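Local structure of p-nitrophenyl phosphatase (Pho2) (Archaeoglobus fulgidus, 3QGM) at residues N90-T95 against G109-D114; R82-E87 against E103-A108; D7-I12 against A204-V209. The protein probably acts as a phosphatase of the haloacid dehalogenase (HAD) superfamily and binds a calcium ion. All blocks are in the same frame, centred on the assembly; numbering follows the deposited sequence.

Overall arrangement
Near the N terminus, residues 7-12 form one half of interaction 3, whose other half, residues 204-209, comes some 190 residues later; this closes the longest loop and joins two neighbouring strands of the six-stranded parallel sheet that carries the calcium site. Interactions 1 and 2 both fall within that loop, in the part built on the five-stranded parallel sheet. Their segments alternate along the chain, 82-87, 90-95, 103-108, 109-114, so the two contacts cross. Interaction 2 pairs helices 76-87 and 99-107, and interaction 1 pairs strands 92-95 and 111-112; they touch where Leu110 meets Ile84, Ala85 and Leu105, and where Ile112 meets Arg106. The centres of interactions 1 and 3 are about 35 Å apart.

Interaction 1: residues N90-T95 against G109-D114; sequences NAKVFT and GLEIVD
The Phe94 ring meets the carbonyl of Val113 at its edge: Val113 O lies in the ring plane, 3.7 Å from Phe94 CD1, while Tyr115 and Ala118 also touch the Phe94 side chain. The second flat group, the Asn90 amide, likewise works through its edge. Its ND2 donates to Gly109 O over 3.1 Å, almost straight at 175°, and the acceptor lies in the amide plane, although the donor is tilted from the plane of the Gly109 carbonyl. With CG beside its own backbone N (chi1 -43°), the Asn90 amide reaches across to the turn where helix 99-107 ends in a Schellman motif with Gly109 at C-prime.

Between these two groups the backbones run parallel. Glu111 N donates to Ala91 O, and Val93 then uses both its polar backbone atoms, its N bonding to Glu111 O at 2.8 Å and its O accepting from Val113 N. The two faces of this ladder differ in character. On one, Lys92 and Glu111 run alongside each other; Lys92 NZ stays 4.1 Å from Glu111 OE1, too far for a salt bridge, while Lys92 CB rests on Val113 CG2 at 3.7 Å. On the other, Val93 CG2 presses on Ile112 CD1 at only 3.3 Å, tighter than usual for two carbons, and Val93 CG1 meets Leu110 CD1, the two side chains crossing at about a right angle. Leu110 also wedges CD2 against Ala91 and packs on Ile84 and Ala85 of helix 76-87. Strand 92-95, helix 99-107 and strand 111-112 make a beta-alpha-beta unit, in which 111-112 is an outermost strand, within this chain, of the five-stranded parallel sheet.

Interaction 2: residues R82-E87 against E103-A108; sequences RFIARE and EELRLA
Arg82 lays its guanidinium group over Ala108, with Ala108 CA 4.0 Å above the plane and over its centre. The two helices involved, 76-87 and 99-107, flank strand 92-95 in the chain, and the contact joins the last turns of both in the alpha/beta domain built on the five-stranded parallel sheet. A bend at chi2 (-66°) turns the Arg82 chain across the end of helix 99-107, where Ala108 breaks the helical backbone; Arg82 NE comes within 3.8 Å of Ala108 CB.

One turn further along helix 76-87, the methyl group of Ala85 rests against the same residue, its CB 3.5 Å from Ala108 O and 4.0 Å from Ala108 CB. Deeper toward the sheet the packing is sparse: Ile84 CD1 approaches Leu105 CD2 only at 4.4 Å, and Ile84 also packs on Val122 and Ile148 of the sheet.

No direct hydrogen bond links residues 82-87 and 103-108; water does the polar work. Glu104 OE1 and Arg82 NH2 are 4.7 Å apart, a spacing at which their opposite charges probably still attract, while Glu104 OE2 is held by Arg54 N. One water donates to both Glu104 O and Glu104 OE1 and weakly accepts from Arg82 NE. A second water donates to Glu104 OE1 at 2.9 Å and accepts a weak bond from Arg82 NH2.

Interaction 3: residues D7-I12 against A204-V209; sequences DKKGYI and AKDVAV
Ile12 packs its CG1 against Val207 CG1 at 3.8 Å, the two side chains crossing obliquely, and its CB against Val209 CG2 at 4.0 Å. This is the close, buried part of the contact, on the sheet face covered by helix 190-200, where Met193 touches both Ile12 and Val209. Val207 has CG1 pointing away from its own backbone N (chi1 177°), which places this methyl beside Ile12 and near Gly10 O. On the other face Ala208 CB fills the angle between the Tyr11 ring, met obliquely at CE1, and Lys8 CG, 3.6 Å away. Tyr11 OH accepts from Lys8 N and also bonds Pro6 O, which helps hold the ring beside residues 6-8.

Toward the start of both strands the contact opens to solvent and becomes polar. The Lys9 chain follows the Asp206 side chain, with Lys9 CD 3.8 Å from Asp206 CG, but Lys9 NZ and Asp206 OD2 remain 4.4 Å apart, short of a salt bridge. The Lys8 chain, bent at chi2 and chi3, curls back over the opposite backbone. Its NZ gives a weak bond to Lys205 O and a firmer one, 2.9 Å, to a water that also lies 2.7 Å from Val207 O; Lys8 NZ also forms a salt bridge with Glu227.

The backbone spans both regions: Gly10 N bonds Asp206 O, Gly10 O accepts from Ala208 N, and Ile12 N reaches Ala208 O at 2.9 Å in the carbonyl plane. These neighbouring parallel strands, 10-14 and 207-211, belong to the Rossmann-like core of the HAD fold. Beyond the contact they lead to Asp14, Asp16 and Asp212, which bind the calcium ion about 10 Å from the Val209 side chain.

Interaction 1: residues N90-T95 against G109-D114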
ATOM      1  N   ASN A  90      21.636 -21.182  -0.099  1.00 32.23           N
ATOM      2  CA  ASN A  90      20.512 -21.903   0.495  1.00 31.97           C
ATOM      3  C   ASN A  90      19.761 -21.099   1.516  1.00 31.36           C
ATOM      4  O   ASN A  90      19.214 -21.666   2.442  1.00 32.42           O
ATOM      5  CB  ASN A  90      20.967 -23.226   1.123  1.00 33.00           C
ATOM      6  CG  ASN A  90      21.949 -23.966   0.249  1.00 35.46           C
ATOM      7  OD1 ASN A  90      23.047 -24.298   0.696  1.00 41.63           O
ATOM      8  ND2 ASN A  90      21.572 -24.222  -1.019  1.00 33.87           N
ATOM      9  N   ALA A  91      19.696 -19.793   1.355  1.00 29.94           N
ATOM     10  CA  ALA A  91      18.923 -18.975   2.303  1.00 30.54           C
ATOM     11  C   ALA A  91      17.447 -19.402   2.321  1.00 29.41           C
ATOM     12  O   ALA A  91      16.916 -19.871   1.301  1.00 29.89           O
ATOM     13  CB  ALA A  91      19.061 -17.480   1.990  1.00 29.11           C
ATOM     14  N   LYS A  92      16.830 -19.265   3.490  1.00 29.28           N
ATOM     15  CA  LYS A  92      15.410 -19.543   3.696  1.00 30.31           C
ATOM     16  C   LYS A  92      14.649 -18.239   3.373  1.00 29.09           C
ATOM     17  O   LYS A  92      14.923 -17.183   3.949  1.00 29.89           O
ATOM     18  CB  LYS A  92      15.110 -19.961   5.148  1.00 31.22           C
ATOM     19  CG  LYS A  92      15.736 -21.273   5.652  1.00 33.82           C
ATOM     20  CD  LYS A  92      15.254 -21.487   7.133  1.00 37.72           C
ATOM     21  CE  LYS A  92      15.898 -22.661   7.803  1.00 40.67           C
ATOM     22  NZ  LYS A  92      17.319 -22.672   7.427  1.00 44.10           N
ATOM     23  N   VAL A  93      13.733 -18.333   2.425  1.00 27.42           N
ATOM     24  CA  VAL A  93      13.025 -17.213   1.874  1.00 26.64           C
ATOM     25  C   VAL A  93      11.503 -17.408   1.962  1.00 26.83           C
ATOM     26  O   VAL A  93      10.986 -18.539   1.853  1.00 27.38           O
ATOM     27  CB  VAL A  93      13.441 -16.951   0.387  1.00 26.99           C
ATOM     28  CG1 VAL A  93      14.942 -16.821   0.248  1.00 27.12           C
ATOM     29  CG2 VAL A  93      12.950 -18.055  -0.553  1.00 27.34           C
ATOM     30  N   PHE A  94      10.808 -16.292   2.177  1.00 25.90           N
ATOM     31  CA  PHE A  94       9.355 -16.180   2.050  1.00 25.13           C
ATOM     32  C   PHE A  94       9.104 -15.098   1.007  1.00 24.52           C
ATOM     33  O   PHE A  94       9.737 -14.021   1.029  1.00 24.22           O
ATOM     34  CB  PHE A  94       8.705 -15.830   3.376  1.00 26.56           C
ATOM     35  CG  PHE A  94       7.266 -15.418   3.240  1.00 27.18           C
ATOM     36  CD1 PHE A  94       6.276 -16.364   3.144  1.00 30.92           C
ATOM     37  CD2 PHE A  94       6.932 -14.095   3.118  1.00 25.97           C
ATOM     38  CE1 PHE A  94       4.964 -15.997   2.988  1.00 30.47           C
ATOM     39  CE2 PHE A  94       5.629 -13.709   2.935  1.00 29.08           C
ATOM     40  CZ  PHE A  94       4.631 -14.678   2.866  1.00 30.10           C
ATOM     41  N   THR A  95       8.250 -15.417   0.052  1.00 24.64           N
ATOM     42  CA  THR A  95       7.903 -14.500  -1.026  1.00 25.21           C
ATOM     43  C   THR A  95       6.391 -14.228  -1.149  1.00 24.89           C
ATOM     44  O   THR A  95       5.574 -15.098  -0.846  1.00 25.75           O
ATOM     45  CB  THR A  95       8.442 -14.993  -2.343  1.00 24.06           C
ATOM     46  OG1 THR A  95       8.231 -13.992  -3.319  1.00 22.96           O
ATOM     47  CG2 THR A  95       7.720 -16.341  -2.766  1.00 24.12           C
ATOM     48  N   GLY A 109      18.710 -22.475  -5.714  1.00 31.51           N
ATOM     49  CA  GLY A 109      19.119 -23.245  -4.508  1.00 31.58           C
ATOM     50  C   GLY A 109      18.522 -22.719  -3.196  1.00 31.66           C
ATOM     51  O   GLY A 109      18.871 -23.203  -2.130  1.00 30.61           O
ATOM     52  N   LEU A 110      17.625 -21.727  -3.264  1.00 30.05           N
ATOM     53  CA  LEU A 110      17.013 -21.191  -2.041  1.00 30.26           C
ATOM     54  C   LEU A 110      15.912 -22.115  -1.503  1.00 30.63           C
ATOM     55  O   LEU A 110      15.349 -22.914  -2.228  1.00 32.21           O
ATOM     56  CB  LEU A 110      16.479 -19.777  -2.252  1.00 28.06           C
ATOM     57  CG  LEU A 110      17.542 -18.791  -2.787  1.00 28.58           C
ATOM     58  CD1 LEU A 110      16.967 -17.435  -3.276  1.00 27.22           C
ATOM     59  CD2 LEU A 110      18.730 -18.623  -1.781  1.00 27.72           C
ATOM     60  N   GLU A 111      15.606 -21.985  -0.224  1.00 31.56           N
ATOM     61  CA  GLU A 111      14.602 -22.816   0.423  1.00 32.47           C
ATOM     62  C   GLU A 111      13.379 -21.978   0.771  1.00 31.92           C
ATOM     63  O   GLU A 111      13.498 -21.008   1.531  1.00 31.51           O
ATOM     64  CB  GLU A 111      15.192 -23.407   1.707  1.00 32.89           C
ATOM     65  CG  GLU A 111      14.240 -24.315   2.490  1.00 36.38           C
ATOM     66  CD  GLU A 111      14.828 -24.873   3.802  1.00 39.58           C
ATOM     67  OE1 GLU A 111      16.022 -24.657   4.092  1.00 44.50           O
ATOM     68  OE2 GLU A 111      14.071 -25.513   4.563  1.00 41.98           O
ATOM     69  N   ILE A 112      12.214 -22.371   0.254  1.00 31.76           N
ATOM     70  CA  ILE A 112      10.980 -21.651   0.467  1.00 30.71           C
ATOM     71  C   ILE A 112      10.344 -22.056   1.782  1.00 32.28           C
ATOM     72  O   ILE A 112       9.987 -23.222   1.981  1.00 32.42           O
ATOM     73  CB  ILE A 112       9.967 -21.855  -0.663  1.00 32.02           C
ATOM     74  CG1 ILE A 112      10.601 -21.632  -2.048  1.00 32.46           C
ATOM     75  CG2 ILE A 112       8.742 -20.894  -0.497  1.00 31.21           C
ATOM     76  CD1 ILE A 112      11.099 -20.234  -2.263  1.00 33.35           C
ATOM     77  N   VAL A 113      10.195 -21.104   2.706  1.00 31.27           N
ATOM     78  CA  VAL A 113       9.662 -21.431   4.013  1.00 32.05           C
ATOM     79  C   VAL A 113       8.514 -20.497   4.411  1.00 32.76           C
ATOM     80  O   VAL A 113       8.153 -19.546   3.686  1.00 31.46           O
ATOM     81  CB  VAL A 113      10.800 -21.394   5.069  1.00 32.51           C
ATOM     82  CG1 VAL A 113      11.879 -22.443   4.697  1.00 32.90           C
ATOM     83  CG2 VAL A 113      11.421 -19.982   5.159  1.00 31.41           C
ATOM     84  N   ASP A 114       7.956 -20.756   5.584  1.00 34.71           N
ATOM     85  CA  ASP A 114       6.882 -19.924   6.114  1.00 35.59           C
ATOM     86  C   ASP A 114       7.464 -18.578   6.493  1.00 35.28           C
ATOM     87  O   ASP A 114       8.664 -18.450   6.704  1.00 33.87           O
ATOM     88  CB  ASP A 114       6.253 -20.580   7.345  1.00 36.62           C
ATOM     89  CG  ASP A 114       5.675 -21.934   7.051  1.00 41.05           C
ATOM     90  OD1 ASP A 114       5.425 -22.236   5.864  1.00 47.37           O
ATOM     91  OD2 ASP A 114       5.462 -22.707   8.001  1.00 44.59           O
TER

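Interaction 2: residues R82-E87 against E103-A108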
ATOM      1  N   ARG A  82      19.284 -15.017  -7.772  1.00 27.61           N
ATOM      2  CA  ARG A  82      20.751 -15.128  -7.761  1.00 28.74           C
ATOM      3  C   ARG A  82      21.454 -14.121  -6.827  1.00 29.01           C
ATOM      4  O   ARG A  82      22.439 -14.472  -6.178  1.00 28.74           O
ATOM      5  CB  ARG A  82      21.301 -14.970  -9.180  1.00 30.71           C
ATOM      6  CG  ARG A  82      20.783 -16.012 -10.126  1.00 32.69           C
ATOM      7  CD  ARG A  82      21.205 -17.434  -9.844  1.00 36.30           C
ATOM      8  NE  ARG A  82      20.315 -18.353 -10.578  1.00 40.05           N
ATOM      9  CZ  ARG A  82      20.586 -19.620 -10.893  1.00 44.23           C
ATOM     10  NH1 ARG A  82      21.777 -20.178 -10.583  1.00 43.84           N
ATOM     11  NH2 ARG A  82      19.665 -20.327 -11.567  1.00 42.82           N
ATOM     12  N   PHE A  83      20.943 -12.899  -6.748  1.00 27.18           N
ATOM     13  CA  PHE A  83      21.421 -11.933  -5.768  1.00 28.07           C
ATOM     14  C   PHE A  83      21.369 -12.525  -4.332  1.00 27.99           C
ATOM     15  O   PHE A  83      22.303 -12.436  -3.566  1.00 28.27           O
ATOM     16  CB  PHE A  83      20.610 -10.612  -5.875  1.00 28.53           C
ATOM     17  CG  PHE A  83      21.032  -9.574  -4.886  1.00 29.14           C
ATOM     18  CD1 PHE A  83      21.973  -8.615  -5.225  1.00 34.47           C
ATOM     19  CD2 PHE A  83      20.547  -9.601  -3.586  1.00 29.74           C
ATOM     20  CE1 PHE A  83      22.424  -7.675  -4.258  1.00 33.39           C
ATOM     21  CE2 PHE A  83      20.961  -8.679  -2.634  1.00 30.62           C
ATOM     22  CZ  PHE A  83      21.915  -7.724  -2.962  1.00 32.27           C
ATOM     23  N   ILE A  84      20.261 -13.133  -3.958  1.00 27.17           N
ATOM     24  CA  ILE A  84      20.150 -13.684  -2.633  1.00 26.77           C
ATOM     25  C   ILE A  84      21.107 -14.863  -2.400  1.00 28.19           C
ATOM     26  O   ILE A  84      21.753 -14.971  -1.352  1.00 27.87           O
ATOM     27  CB  ILE A  84      18.696 -14.070  -2.348  1.00 25.34           C
ATOM     28  CG1 ILE A  84      17.832 -12.798  -2.464  1.00 25.34           C
ATOM     29  CG2 ILE A  84      18.592 -14.725  -0.993  1.00 23.66           C
ATOM     30  CD1 ILE A  84      16.301 -12.954  -2.252  1.00 20.11           C
ATOM     31  N   ALA A  85      21.124 -15.758  -3.369  1.00 29.44           N
ATOM     32  CA  ALA A  85      21.874 -17.002  -3.302  1.00 30.31           C
ATOM     33  C   ALA A  85      23.379 -16.730  -3.140  1.00 31.49           C
ATOM     34  O   ALA A  85      24.092 -17.441  -2.390  1.00 32.32           O
ATOM     35  CB  ALA A  85      21.611 -17.778  -4.567  1.00 30.00           C
ATOM     36  N   ARG A  86      23.865 -15.721  -3.860  1.00 32.41           N
ATOM     37  CA  ARG A  86      25.261 -15.286  -3.731  1.00 34.01           C
ATOM     38  C   ARG A  86      25.552 -14.756  -2.349  1.00 34.35           C
ATOM     39  O   ARG A  86      26.576 -15.046  -1.762  1.00 33.83           O
ATOM     40  CB  ARG A  86      25.570 -14.204  -4.730  1.00 34.10           C
ATOM     41  CG  ARG A  86      25.685 -14.771  -6.074  1.00 36.35           C
ATOM     42  CD  ARG A  86      25.820 -13.703  -7.053  1.00 39.38           C
ATOM     43  NE  ARG A  86      25.568 -14.195  -8.393  1.00 40.11           N
ATOM     44  CZ  ARG A  86      25.394 -13.396  -9.432  1.00 43.85           C
ATOM     45  NH1 ARG A  86      25.421 -12.074  -9.268  1.00 43.84           N
ATOM     46  NH2 ARG A  86      25.193 -13.919 -10.633  1.00 45.73           N
ATOM     47  N   GLU A  87      24.616 -13.966  -1.841  1.00 33.89           N
ATOM     48  CA  GLU A  87      24.728 -13.427  -0.515  1.00 34.58           C
ATOM     49  C   GLU A  87      24.675 -14.513   0.555  1.00 33.86           C
ATOM     50  O   GLU A  87      25.364 -14.431   1.551  1.00 32.91           O
ATOM     51  CB  GLU A  87      23.547 -12.463  -0.275  1.00 34.29           C
ATOM     52  CG  GLU A  87      23.964 -11.156   0.181  1.00 36.84           C
ATOM     53  CD  GLU A  87      22.801 -10.215   0.396  1.00 38.43           C
ATOM     54  OE1 GLU A  87      21.760 -10.606   0.960  1.00 35.68           O
ATOM     55  OE2 GLU A  87      22.983  -9.060   0.015  1.00 40.48           O
ATOM     56  N   GLU A 103       9.830 -20.236  -8.710  1.00 25.75           N
ATOM     57  CA  GLU A 103      10.658 -21.102  -9.549  1.00 26.55           C
ATOM     58  C   GLU A 103      12.114 -20.656  -9.530  1.00 26.95           C
ATOM     59  O   GLU A 103      13.000 -21.499  -9.360  1.00 25.08           O
ATOM     60  CB  GLU A 103      10.151 -21.159 -10.984  1.00 26.35           C
ATOM     61  CG  GLU A 103      10.776 -22.274 -11.806  1.00 29.63           C
ATOM     62  CD  GLU A 103       9.797 -23.062 -12.643  1.00 29.80           C
ATOM     63  OE1 GLU A 103       8.849 -22.508 -13.227  1.00 33.00           O
ATOM     64  OE2 GLU A 103       9.982 -24.273 -12.674  1.00 35.17           O
ATOM     65  N   GLU A 104      12.363 -19.356  -9.775  1.00 26.08           N
ATOM     66  CA  GLU A 104      13.736 -18.866  -9.878  1.00 25.58           C
ATOM     67  C   GLU A 104      14.383 -18.919  -8.513  1.00 25.34           C
ATOM     68  O   GLU A 104      15.556 -19.223  -8.367  1.00 24.95           O
ATOM     69  CB  GLU A 104      13.793 -17.441 -10.450  1.00 25.88           C
ATOM     70  CG  GLU A 104      13.390 -17.344 -11.934  1.00 24.56           C
ATOM     71  CD  GLU A 104      14.423 -18.005 -12.899  1.00 28.95           C
ATOM     72  OE1 GLU A 104      15.537 -18.332 -12.452  1.00 28.36           O
ATOM     73  OE2 GLU A 104      14.142 -18.160 -14.107  1.00 28.37           O
ATOM     74  N   LEU A 105      13.606 -18.662  -7.477  1.00 25.08           N
ATOM     75  CA  LEU A 105      14.123 -18.824  -6.129  1.00 24.81           C
ATOM     76  C   LEU A 105      14.606 -20.258  -5.874  1.00 25.12           C
ATOM     77  O   LEU A 105      15.679 -20.454  -5.343  1.00 24.89           O
ATOM     78  CB  LEU A 105      13.099 -18.405  -5.098  1.00 23.18           C
ATOM     79  CG  LEU A 105      12.795 -16.907  -4.971  1.00 23.41           C
ATOM     80  CD1 LEU A 105      11.581 -16.807  -4.127  1.00 22.83           C
ATOM     81  CD2 LEU A 105      13.982 -16.042  -4.364  1.00 21.81           C
ATOM     82  N   ARG A 106      13.789 -21.250  -6.222  1.00 25.78           N
ATOM     83  CA  ARG A 106      14.171 -22.660  -6.074  1.00 27.59           C
ATOM     84  C   ARG A 106      15.311 -23.020  -6.989  1.00 27.67           C
ATOM     85  O   ARG A 106      16.256 -23.687  -6.575  1.00 27.31           O
ATOM     86  CB  ARG A 106      13.002 -23.614  -6.322  1.00 27.83           C
ATOM     87  CG  ARG A 106      12.101 -23.753  -5.132  1.00 32.91           C
ATOM     88  CD  ARG A 106      11.646 -25.234  -4.833  1.00 35.92           C
ATOM     89  NE  ARG A 106      10.764 -25.294  -3.651  1.00 33.22           N
ATOM     90  CZ  ARG A 106       9.519 -24.877  -3.694  1.00 32.87           C
ATOM     91  NH1 ARG A 106       9.055 -24.387  -4.822  1.00 32.37           N
ATOM     92  NH2 ARG A 106       8.736 -24.947  -2.631  1.00 32.98           N
ATOM     93  N   LEU A 107      15.268 -22.517  -8.209  1.00 27.71           N
ATOM     94  CA  LEU A 107      16.355 -22.797  -9.157  1.00 29.18           C
ATOM     95  C   LEU A 107      17.706 -22.266  -8.699  1.00 29.75           C
ATOM     96  O   LEU A 107      18.725 -22.829  -9.028  1.00 29.54           O
ATOM     97  CB  LEU A 107      16.058 -22.252 -10.555  1.00 27.93           C
ATOM     98  CG  LEU A 107      15.000 -22.945 -11.397  1.00 28.91           C
ATOM     99  CD1 LEU A 107      14.641 -22.054 -12.578  1.00 25.75           C
ATOM    100  CD2 LEU A 107      15.479 -24.319 -11.919  1.00 30.48           C
ATOM    101  N   ALA A 108      17.715 -21.190  -7.920  1.00 30.88           N
ATOM    102  CA  ALA A 108      18.965 -20.672  -7.360  1.00 30.65           C
ATOM    103  C   ALA A 108      19.396 -21.389  -6.088  1.00 31.27           C
ATOM    104  O   ALA A 108      20.358 -20.967  -5.444  1.00 29.64           O
ATOM    105  CB  ALA A 108      18.874 -19.169  -7.129  1.00 30.15           C
TER
HETATM  106  O   HOH W   1      17.350 -18.644 -10.286  1.00 27.00           O
HETATM  107  O   HOH W   2      17.411 -19.988 -13.875  1.00 32.39           O

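Interaction 3: residues D7-I12 against A204-V209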
ATOM      1  N   ASP A   7      27.380   4.344 -31.156  1.00 53.78           N
ATOM      2  CA  ASP A   7      28.032   3.081 -31.488  1.00 53.42           C
ATOM      3  C   ASP A   7      28.798   2.492 -30.310  1.00 51.76           C
ATOM      4  O   ASP A   7      29.815   3.061 -29.852  1.00 52.44           O
ATOM      5  CB  ASP A   7      28.980   3.261 -32.669  1.00 54.36           C
ATOM      6  CG  ASP A   7      29.500   1.938 -33.184  1.00 57.29           C
ATOM      7  OD1 ASP A   7      29.093   1.503 -34.291  1.00 58.79           O
ATOM      8  OD2 ASP A   7      30.292   1.307 -32.452  1.00 61.46           O
ATOM      9  N   LYS A   8      28.332   1.329 -29.857  1.00 48.50           N
ATOM     10  CA  LYS A   8      28.877   0.700 -28.677  1.00 46.19           C
ATOM     11  C   LYS A   8      29.237  -0.749 -28.931  1.00 44.49           C
ATOM     12  O   LYS A   8      28.763  -1.376 -29.873  1.00 43.31           O
ATOM     13  CB  LYS A   8      27.871   0.750 -27.534  1.00 45.00           C
ATOM     14  CG  LYS A   8      26.931   1.955 -27.492  1.00 45.51           C
ATOM     15  CD  LYS A   8      27.610   3.280 -27.297  1.00 46.17           C
ATOM     16  CE  LYS A   8      28.410   3.344 -26.021  1.00 46.09           C
ATOM     17  NZ  LYS A   8      28.685   4.755 -25.629  1.00 46.61           N
ATOM     18  N   LYS A   9      30.067  -1.278 -28.053  1.00 43.37           N
ATOM     19  CA  LYS A   9      30.361  -2.712 -28.031  1.00 42.76           C
ATOM     20  C   LYS A   9      29.127  -3.515 -27.635  1.00 40.47           C
ATOM     21  O   LYS A   9      28.873  -4.595 -28.184  1.00 40.09           O
ATOM     22  CB  LYS A   9      31.522  -3.018 -27.066  1.00 42.81           C
ATOM     23  CG  LYS A   9      32.884  -2.755 -27.718  1.00 44.98           C
ATOM     24  CD  LYS A   9      34.072  -2.807 -26.745  1.00 45.33           C
ATOM     25  CE  LYS A   9      35.336  -2.149 -27.419  1.00 46.16           C
ATOM     26  NZ  LYS A   9      36.602  -2.456 -26.689  1.00 48.20           N
ATOM     27  N   GLY A  10      28.359  -2.990 -26.685  1.00 39.43           N
ATOM     28  CA  GLY A  10      27.175  -3.694 -26.183  1.00 37.70           C
ATOM     29  C   GLY A  10      25.942  -2.855 -25.921  1.00 36.22           C
ATOM     30  O   GLY A  10      26.001  -1.632 -25.792  1.00 34.43           O
ATOM     31  N   TYR A  11      24.819  -3.553 -25.821  1.00 34.56           N
ATOM     32  CA  TYR A  11      23.500  -2.936 -25.664  1.00 33.72           C
ATOM     33  C   TYR A  11      22.713  -3.690 -24.591  1.00 32.08           C
ATOM     34  O   TYR A  11      22.591  -4.895 -24.635  1.00 31.89           O
ATOM     35  CB  TYR A  11      22.756  -2.958 -26.999  1.00 33.60           C
ATOM     36  CG  TYR A  11      23.450  -2.084 -28.002  1.00 36.48           C
ATOM     37  CD1 TYR A  11      23.107  -0.740 -28.134  1.00 35.82           C
ATOM     38  CD2 TYR A  11      24.503  -2.563 -28.754  1.00 36.84           C
ATOM     39  CE1 TYR A  11      23.769   0.080 -29.007  1.00 37.23           C
ATOM     40  CE2 TYR A  11      25.194  -1.722 -29.630  1.00 37.22           C
ATOM     41  CZ  TYR A  11      24.822  -0.404 -29.747  1.00 38.19           C
ATOM     42  OH  TYR A  11      25.495   0.454 -30.615  1.00 40.71           O
ATOM     43  N   ILE A  12      22.221  -2.952 -23.619  1.00 30.90           N
ATOM     44  CA  ILE A  12      21.303  -3.457 -22.608  1.00 29.18           C
ATOM     45  C   ILE A  12      19.941  -3.034 -23.115  1.00 28.59           C
ATOM     46  O   ILE A  12      19.650  -1.827 -23.180  1.00 27.22           O
ATOM     47  CB  ILE A  12      21.576  -2.853 -21.236  1.00 28.87           C
ATOM     48  CG1 ILE A  12      22.929  -3.388 -20.757  1.00 28.16           C
ATOM     49  CG2 ILE A  12      20.420  -3.224 -20.255  1.00 28.84           C
ATOM     50  CD1 ILE A  12      23.399  -2.876 -19.391  1.00 28.80           C
ATOM     51  N   ALA A 204      30.609   0.367 -18.663  1.00 43.71           N
ATOM     52  CA  ALA A 204      29.465   1.166 -19.037  1.00 43.14           C
ATOM     53  C   ALA A 204      29.776   2.047 -20.227  1.00 43.50           C
ATOM     54  O   ALA A 204      28.901   2.320 -21.051  1.00 42.88           O
ATOM     55  CB  ALA A 204      29.039   2.026 -17.861  1.00 43.12           C
ATOM     56  N   LYS A 205      31.023   2.507 -20.319  1.00 43.93           N
ATOM     57  CA  LYS A 205      31.407   3.468 -21.349  1.00 44.40           C
ATOM     58  C   LYS A 205      31.235   2.869 -22.746  1.00 43.91           C
ATOM     59  O   LYS A 205      31.083   3.599 -23.721  1.00 44.48           O
ATOM     60  CB  LYS A 205      32.860   3.945 -21.127  1.00 45.54           C
ATOM     61  CG  LYS A 205      33.897   2.903 -21.561  1.00 47.17           C
ATOM     62  CD  LYS A 205      35.339   3.239 -21.194  1.00 50.68           C
ATOM     63  CE  LYS A 205      36.273   2.116 -21.666  1.00 50.62           C
ATOM     64  NZ  LYS A 205      37.665   2.615 -21.832  1.00 54.23           N
ATOM     65  N   ASP A 206      31.261   1.540 -22.830  1.00 42.93           N
ATOM     66  CA  ASP A 206      31.084   0.823 -24.082  1.00 42.18           C
ATOM     67  C   ASP A 206      29.695   0.215 -24.212  1.00 40.69           C
ATOM     68  O   ASP A 206      29.486  -0.670 -25.042  1.00 40.36           O
ATOM     69  CB  ASP A 206      32.108  -0.305 -24.185  1.00 42.66           C
ATOM     70  CG  ASP A 206      33.484   0.188 -24.448  1.00 44.53           C
ATOM     71  OD1 ASP A 206      33.668   0.930 -25.439  1.00 45.02           O
ATOM     72  OD2 ASP A 206      34.381  -0.170 -23.660  1.00 47.66           O
ATOM     73  N   VAL A 207      28.743   0.680 -23.412  1.00 39.45           N
ATOM     74  CA  VAL A 207      27.397   0.135 -23.474  1.00 37.39           C
ATOM     75  C   VAL A 207      26.343   1.256 -23.607  1.00 36.03           C
ATOM     76  O   VAL A 207      26.523   2.376 -23.095  1.00 34.68           O
ATOM     77  CB  VAL A 207      27.134  -0.766 -22.244  1.00 37.24           C
ATOM     78  CG1 VAL A 207      25.694  -1.283 -22.246  1.00 38.47           C
ATOM     79  CG2 VAL A 207      28.102  -1.948 -22.197  1.00 36.28           C
ATOM     80  N   ALA A 208      25.278   0.974 -24.360  1.00 34.30           N
ATOM     81  CA  ALA A 208      24.099   1.851 -24.370  1.00 33.58           C
ATOM     82  C   ALA A 208      22.886   1.092 -23.840  1.00 31.92           C
ATOM     83  O   ALA A 208      22.741  -0.092 -24.070  1.00 32.32           O
ATOM     84  CB  ALA A 208      23.824   2.438 -25.773  1.00 33.81           C
ATOM     85  N   VAL A 209      22.028   1.791 -23.108  1.00 31.63           N
ATOM     86  CA  VAL A 209      20.847   1.207 -22.471  1.00 29.70           C
ATOM     87  C   VAL A 209      19.639   1.706 -23.263  1.00 29.38           C
ATOM     88  O   VAL A 209      19.458   2.914 -23.426  1.00 29.86           O
ATOM     89  CB  VAL A 209      20.819   1.625 -21.000  1.00 30.70           C
ATOM     90  CG1 VAL A 209      19.448   1.222 -20.270  1.00 28.59           C
ATOM     91  CG2 VAL A 209      22.031   1.037 -20.300  1.00 29.63           C
TER
HETATM   92  O   HOH W   3      28.132   4.573 -22.839  1.00 42.60           O